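Local coordinates for cpftsy (Physcomitrella patens, PDB 4AK9), which is probably the chloroplast signal recognition particle receptor, a GTPase of the SRP family thought to help deliver proteins to the thylakoid membrane, at residues A[109-123]-A[228-242]. Residues are numbered along the deposited sequence; the frame is centred on the assembly and turned at random.
Sequences LQLGNSRPAVLMIVG and VSKALSSAPNEVLLV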
loop_
_atom_site.group_PDB
_atom_site.type_symbol
_atom_site.label_atom_id
_atom_site.label_comp_id
_atom_site.label_asym_id
_atom_site.label_seq_id
_atom_site.Cartn_x
_atom_site.Cartn_y
_atom_site.Cartn_z
ATOM N N LEU A 109 5.540 25.240 11.824
ATOM C CA LEU A 109 6.477 25.887 10.912
ATOM C C LEU A 109 7.469 26.721 11.729
ATOM O O LEU A 109 7.088 27.368 12.714
ATOM C CB LEU A 109 5.738 26.780 9.935
ATOM C CG LEU A 109 4.832 26.022 8.976
ATOM C CD1 LEU A 109 4.066 27.010 8.131
ATOM C CD2 LEU A 109 5.645 25.074 8.105
ATOM N N GLN A 110 8.736 26.693 11.331
ATOM C CA GLN A 110 9.796 27.395 12.051
ATOM C C GLN A 110 10.186 28.600 11.238
ATOM O O GLN A 110 11.007 28.513 10.314
ATOM C CB GLN A 110 11.024 26.496 12.208
ATOM C CG GLN A 110 10.741 25.126 12.796
ATOM C CD GLN A 110 10.495 25.180 14.284
ATOM O OE1 GLN A 110 11.436 25.167 15.089
ATOM N NE2 GLN A 110 9.223 25.243 14.666
ATOM N N LEU A 111 9.603 29.741 11.561
ATOM C CA LEU A 111 9.799 30.906 10.711
ATOM C C LEU A 111 10.958 31.756 11.218
ATOM O O LEU A 111 11.406 32.684 10.541
ATOM C CB LEU A 111 8.521 31.725 10.647
ATOM C CG LEU A 111 7.304 30.916 10.194
ATOM C CD1 LEU A 111 6.099 31.829 10.075
ATOM C CD2 LEU A 111 7.582 30.237 8.867
ATOM N N GLY A 112 11.444 31.423 12.410
ATOM C CA GLY A 112 12.613 32.077 12.966
ATOM C C GLY A 112 12.361 33.467 13.529
ATOM O O GLY A 112 11.207 33.901 13.717
ATOM N N ASN A 113 13.462 34.168 13.778
ATOM C CA ASN A 113 13.442 35.486 14.400
ATOM C C ASN A 113 13.279 36.608 13.388
ATOM O O ASN A 113 12.625 37.621 13.658
ATOM C CB ASN A 113 14.748 35.704 15.180
ATOM C CG ASN A 113 16.004 35.489 14.312
ATOM O OD1 ASN A 113 15.914 35.211 13.106
ATOM N ND2 ASN A 113 17.179 35.625 14.930
ATOM N N SER A 114 13.885 36.424 12.221
ATOM C CA SER A 114 13.977 37.488 11.239
ATOM C C SER A 114 13.030 37.229 10.079
ATOM O O SER A 114 12.586 36.095 9.847
ATOM C CB SER A 114 15.410 37.602 10.720
ATOM O OG SER A 114 15.872 36.348 10.232
ATOM N N ARG A 115 12.720 38.296 9.360
ATOM C CA ARG A 115 11.881 38.208 8.188
ATOM C C ARG A 115 12.680 38.711 6.990
ATOM O O ARG A 115 13.557 39.558 7.144
ATOM C CB ARG A 115 10.599 39.021 8.395
ATOM C CG ARG A 115 10.642 39.983 9.579
ATOM C CD ARG A 115 10.850 41.434 9.119
ATOM N NE ARG A 115 9.951 41.786 8.018
ATOM C CZ ARG A 115 8.653 42.037 8.168
ATOM N NH1 ARG A 115 8.106 41.978 9.378
ATOM N NH2 ARG A 115 7.897 42.345 7.116
ATOM N N PRO A 116 12.384 38.195 5.791
ATOM C CA PRO A 116 11.312 37.235 5.503
ATOM C C PRO A 116 11.702 35.797 5.847
ATOM O O PRO A 116 12.885 35.444 5.755
ATOM C CB PRO A 116 11.145 37.359 3.995
ATOM C CG PRO A 116 12.507 37.717 3.499
ATOM C CD PRO A 116 13.177 38.512 4.588
ATOM N N ALA A 117 10.723 34.993 6.256
ATOM C CA ALA A 117 10.906 33.542 6.247
ATOM C C ALA A 117 10.724 33.054 4.810
ATOM O O ALA A 117 9.994 33.670 4.006
ATOM C CB ALA A 117 9.913 32.853 7.175
ATOM N N VAL A 118 11.383 31.948 4.471
ATOM C CA VAL A 118 11.293 31.410 3.125
ATOM C C VAL A 118 10.949 29.913 3.198
ATOM O O VAL A 118 11.652 29.130 3.844
ATOM C CB VAL A 118 12.586 31.600 2.325
ATOM C CG1 VAL A 118 12.479 30.940 0.943
ATOM C CG2 VAL A 118 12.896 33.113 2.157
ATOM N N LEU A 119 9.844 29.534 2.555
ATOM C CA LEU A 119 9.396 28.130 2.568
ATOM C C LEU A 119 9.495 27.611 1.139
ATOM O O LEU A 119 8.890 28.185 0.212
ATOM C CB LEU A 119 7.935 28.061 3.040
ATOM C CG LEU A 119 7.538 27.955 4.510
ATOM C CD1 LEU A 119 8.393 28.801 5.392
ATOM C CD2 LEU A 119 6.081 28.322 4.692
ATOM N N MET A 120 10.260 26.542 0.923
ATOM C CA MET A 120 10.288 25.911 -0.386
ATOM C C MET A 120 9.342 24.708 -0.400
ATOM O O MET A 120 9.347 23.900 0.522
ATOM C CB MET A 120 11.702 25.472 -0.772
ATOM C CG MET A 120 12.639 26.633 -1.049
ATOM S SD MET A 120 14.331 26.012 -1.269
ATOM C CE MET A 120 14.304 25.298 -2.907
ATOM N N ILE A 121 8.498 24.633 -1.417
ATOM C CA ILE A 121 7.541 23.534 -1.540
ATOM C C ILE A 121 8.092 22.617 -2.625
ATOM O O ILE A 121 8.376 23.050 -3.766
ATOM C CB ILE A 121 6.149 24.043 -1.963
ATOM C CG1 ILE A 121 5.575 25.054 -0.967
ATOM C CG2 ILE A 121 5.186 22.875 -2.315
ATOM C CD1 ILE A 121 5.789 24.792 0.500
ATOM N N VAL A 122 8.303 21.341 -2.295
ATOM C CA VAL A 122 8.860 20.422 -3.287
ATOM C C VAL A 122 7.988 19.170 -3.453
ATOM O O VAL A 122 7.098 18.914 -2.635
ATOM C CB VAL A 122 10.299 19.967 -2.904
ATOM C CG1 VAL A 122 11.223 21.198 -2.775
ATOM C CG2 VAL A 122 10.263 19.227 -1.578
ATOM N N GLY A 123 8.248 18.403 -4.503
ATOM C CA GLY A 123 7.466 17.190 -4.749
ATOM C C GLY A 123 7.208 16.909 -6.210
ATOM O O GLY A 123 7.628 17.657 -7.089
ATOM N N VAL A 228 18.570 30.411 -3.149
ATOM C CA VAL A 228 17.774 30.942 -2.060
ATOM C C VAL A 228 18.675 31.305 -0.878
ATOM O O VAL A 228 18.564 32.413 -0.341
ATOM C CB VAL A 228 16.652 29.918 -1.620
ATOM C CG1 VAL A 228 16.091 30.267 -0.257
ATOM C CG2 VAL A 228 15.523 29.910 -2.647
ATOM N N SER A 229 19.564 30.388 -0.479
ATOM C CA SER A 229 20.464 30.648 0.668
ATOM C C SER A 229 21.467 31.780 0.410
ATOM O O SER A 229 21.882 32.470 1.336
ATOM C CB SER A 229 21.224 29.386 1.084
ATOM O OG SER A 229 20.320 28.423 1.617
ATOM N N LYS A 230 21.860 31.950 -0.838
ATOM C CA LYS A 230 22.746 33.067 -1.186
ATOM C C LYS A 230 22.015 34.409 -1.083
ATOM O O LYS A 230 22.584 35.402 -0.615
ATOM C CB LYS A 230 23.287 32.883 -2.588
ATOM C CG LYS A 230 24.135 34.044 -3.072
ATOM C CD LYS A 230 24.835 33.678 -4.355
ATOM C CE LYS A 230 25.368 34.920 -5.040
ATOM N NZ LYS A 230 26.123 34.548 -6.272
ATOM N N ALA A 231 20.753 34.448 -1.512
ATOM C CA ALA A 231 19.968 35.683 -1.407
ATOM C C ALA A 231 19.650 36.009 0.034
ATOM O O ALA A 231 19.551 37.175 0.405
ATOM C CB ALA A 231 18.679 35.577 -2.216
ATOM N N LEU A 232 19.472 34.980 0.855
ATOM C CA LEU A 232 19.184 35.193 2.269
ATOM C C LEU A 232 19.703 34.012 3.053
ATOM O O LEU A 232 19.190 32.887 2.920
ATOM C CB LEU A 232 17.668 35.379 2.483
ATOM C CG LEU A 232 17.187 35.691 3.893
ATOM C CD1 LEU A 232 17.780 37.019 4.399
ATOM C CD2 LEU A 232 15.667 35.781 3.892
ATOM N N SER A 233 20.732 34.245 3.862
ATOM C CA SER A 233 21.467 33.138 4.487
ATOM C C SER A 233 20.646 32.302 5.467
ATOM O O SER A 233 20.973 31.137 5.685
ATOM C CB SER A 233 22.784 33.620 5.126
ATOM O OG SER A 233 22.554 34.197 6.386
ATOM N N SER A 234 19.569 32.868 6.013
ATOM C CA SER A 234 18.687 32.130 6.935
ATOM C C SER A 234 17.683 31.215 6.209
ATOM O O SER A 234 16.913 30.468 6.840
ATOM C CB SER A 234 17.932 33.108 7.857
ATOM O OG SER A 234 17.247 34.120 7.118
ATOM N N ALA A 235 17.694 31.282 4.883
ATOM C CA ALA A 235 16.712 30.585 4.051
ATOM C C ALA A 235 17.333 29.366 3.354
ATOM O O ALA A 235 18.558 29.332 3.113
ATOM C CB ALA A 235 16.146 31.553 3.019
ATOM N N PRO A 236 16.507 28.346 3.024
ATOM C CA PRO A 236 15.066 28.231 3.358
ATOM C C PRO A 236 14.834 27.848 4.820
ATOM O O PRO A 236 15.595 27.037 5.372
ATOM C CB PRO A 236 14.564 27.102 2.426
ATOM C CG PRO A 236 15.829 26.236 2.151
ATOM C CD PRO A 236 17.008 27.235 2.177
ATOM N N ASN A 237 13.790 28.392 5.442
ATOM C CA ASN A 237 13.448 28.025 6.813
ATOM C C ASN A 237 12.730 26.676 6.874
ATOM O O ASN A 237 12.853 25.965 7.860
ATOM C CB ASN A 237 12.565 29.095 7.420
ATOM C CG ASN A 237 13.243 30.453 7.424
ATOM O OD1 ASN A 237 13.308 31.125 6.395
ATOM N ND2 ASN A 237 13.771 30.843 8.577
ATOM N N GLU A 238 11.998 26.354 5.805
ATOM C CA GLU A 238 11.296 25.070 5.668
ATOM C C GLU A 238 11.453 24.549 4.245
ATOM O O GLU A 238 11.482 25.323 3.284
ATOM C CB GLU A 238 9.797 25.236 6.015
ATOM C CG GLU A 238 9.490 25.604 7.480
ATOM C CD GLU A 238 9.655 24.415 8.432
ATOM O OE1 GLU A 238 9.610 23.234 7.973
ATOM O OE2 GLU A 238 9.811 24.644 9.656
ATOM N N VAL A 239 11.587 23.236 4.107
ATOM C CA VAL A 239 11.486 22.565 2.809
ATOM C C VAL A 239 10.358 21.525 3.013
ATOM O O VAL A 239 10.486 20.542 3.758
ATOM C CB VAL A 239 12.818 21.891 2.327
ATOM C CG1 VAL A 239 12.635 21.144 1.010
ATOM C CG2 VAL A 239 13.955 22.935 2.197
ATOM N N LEU A 240 9.222 21.798 2.398
ATOM C CA LEU A 240 8.025 21.006 2.653
ATOM C C LEU A 240 7.769 20.120 1.446
ATOM O O LEU A 240 7.570 20.596 0.330
ATOM C CB LEU A 240 6.835 21.946 2.927
ATOM C CG LEU A 240 7.039 22.865 4.120
ATOM C CD1 LEU A 240 5.864 23.849 4.263
ATOM C CD2 LEU A 240 7.214 22.030 5.395
ATOM N N LEU A 241 7.793 18.802 1.666
ATOM C CA LEU A 241 7.529 17.841 0.600
ATOM C C LEU A 241 6.024 17.456 0.537
ATOM O O LEU A 241 5.437 16.968 1.525
ATOM C CB LEU A 241 8.415 16.590 0.814
ATOM C CG LEU A 241 8.133 15.433 -0.136
ATOM C CD1 LEU A 241 8.448 15.803 -1.587
ATOM C CD2 LEU A 241 8.931 14.186 0.259
ATOM N N VAL A 242 5.416 17.681 -0.618
ATOM C CA VAL A 242 3.985 17.449 -0.772
ATOM C C VAL A 242 3.826 16.052 -1.352
ATOM O O VAL A 242 4.418 15.730 -2.379
ATOM C CB VAL A 242 3.332 18.474 -1.735
ATOM C CG1 VAL A 242 1.815 18.156 -1.863
ATOM C CG2 VAL A 242 3.536 19.884 -1.244
HETATM O O HOH W 1 13.790 28.918 10.942
HETATM O O HOH W 2 14.013 33.685 9.621
HETATM O O HOH W 3 14.823 33.428 5.949
#
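Asn237 sets its amide between the loop and strand of 109-123, bonding Val118 directly and the loop carbonyls through water. Its OD1 accepts the backbone N-H of Val118 at 2.8 Å, the donor tilted 34° from the carbonyl plane, while its own backbone N gives a bond to Val118 O, so that side chain and main chain together hold that residue's N-H and C=O. ND2 reaches the carbonyls of Gln110 and Leu111 through two waters, and a third water links OD1 to Pro116 O and Ser234 OG. With an alanine here, Val118 N would probably lose its acceptor and the three waters a shared partner, leaving the 110-116 loop less firmly held. The next residue, Glu238, lays its CB beside Leu119 CG (3.8 Å), the two side chains running the same way; a bend at chi2 (-75°) carries the carboxylate to the loop, where OE2 takes Gln110 N on its anti side at 2.9 Å. Lys293 forms a salt bridge to OE2 and Thr265 bonds OE1, so this buried charge is probably well compensated. On the same face Ile121 CD1 meets Leu240 CD1 at 3.9 Å, under helix 126-142. On the opposite face Met120 bends at chi3 to set SD 3.7 Å from Pro236 CG; nearer the strand's start, Val118 CB abuts Ala235 CB (3.6 Å) while its CG1 slides past Val228 CG1, tying the strand to the end of helix 215-231. Between these faces, Met120 and Val122 alternate with Glu238, Leu240 and Val242 in a ladder of nearly linear backbone bonds, the strands twisted by 30°. Such parallel pairing of neighbouring central strands is characteristic of the P-loop NTPase core of SRP-type GTPases, in which strand 117-123 leads into a probable Walker A loop beginning at Gly123.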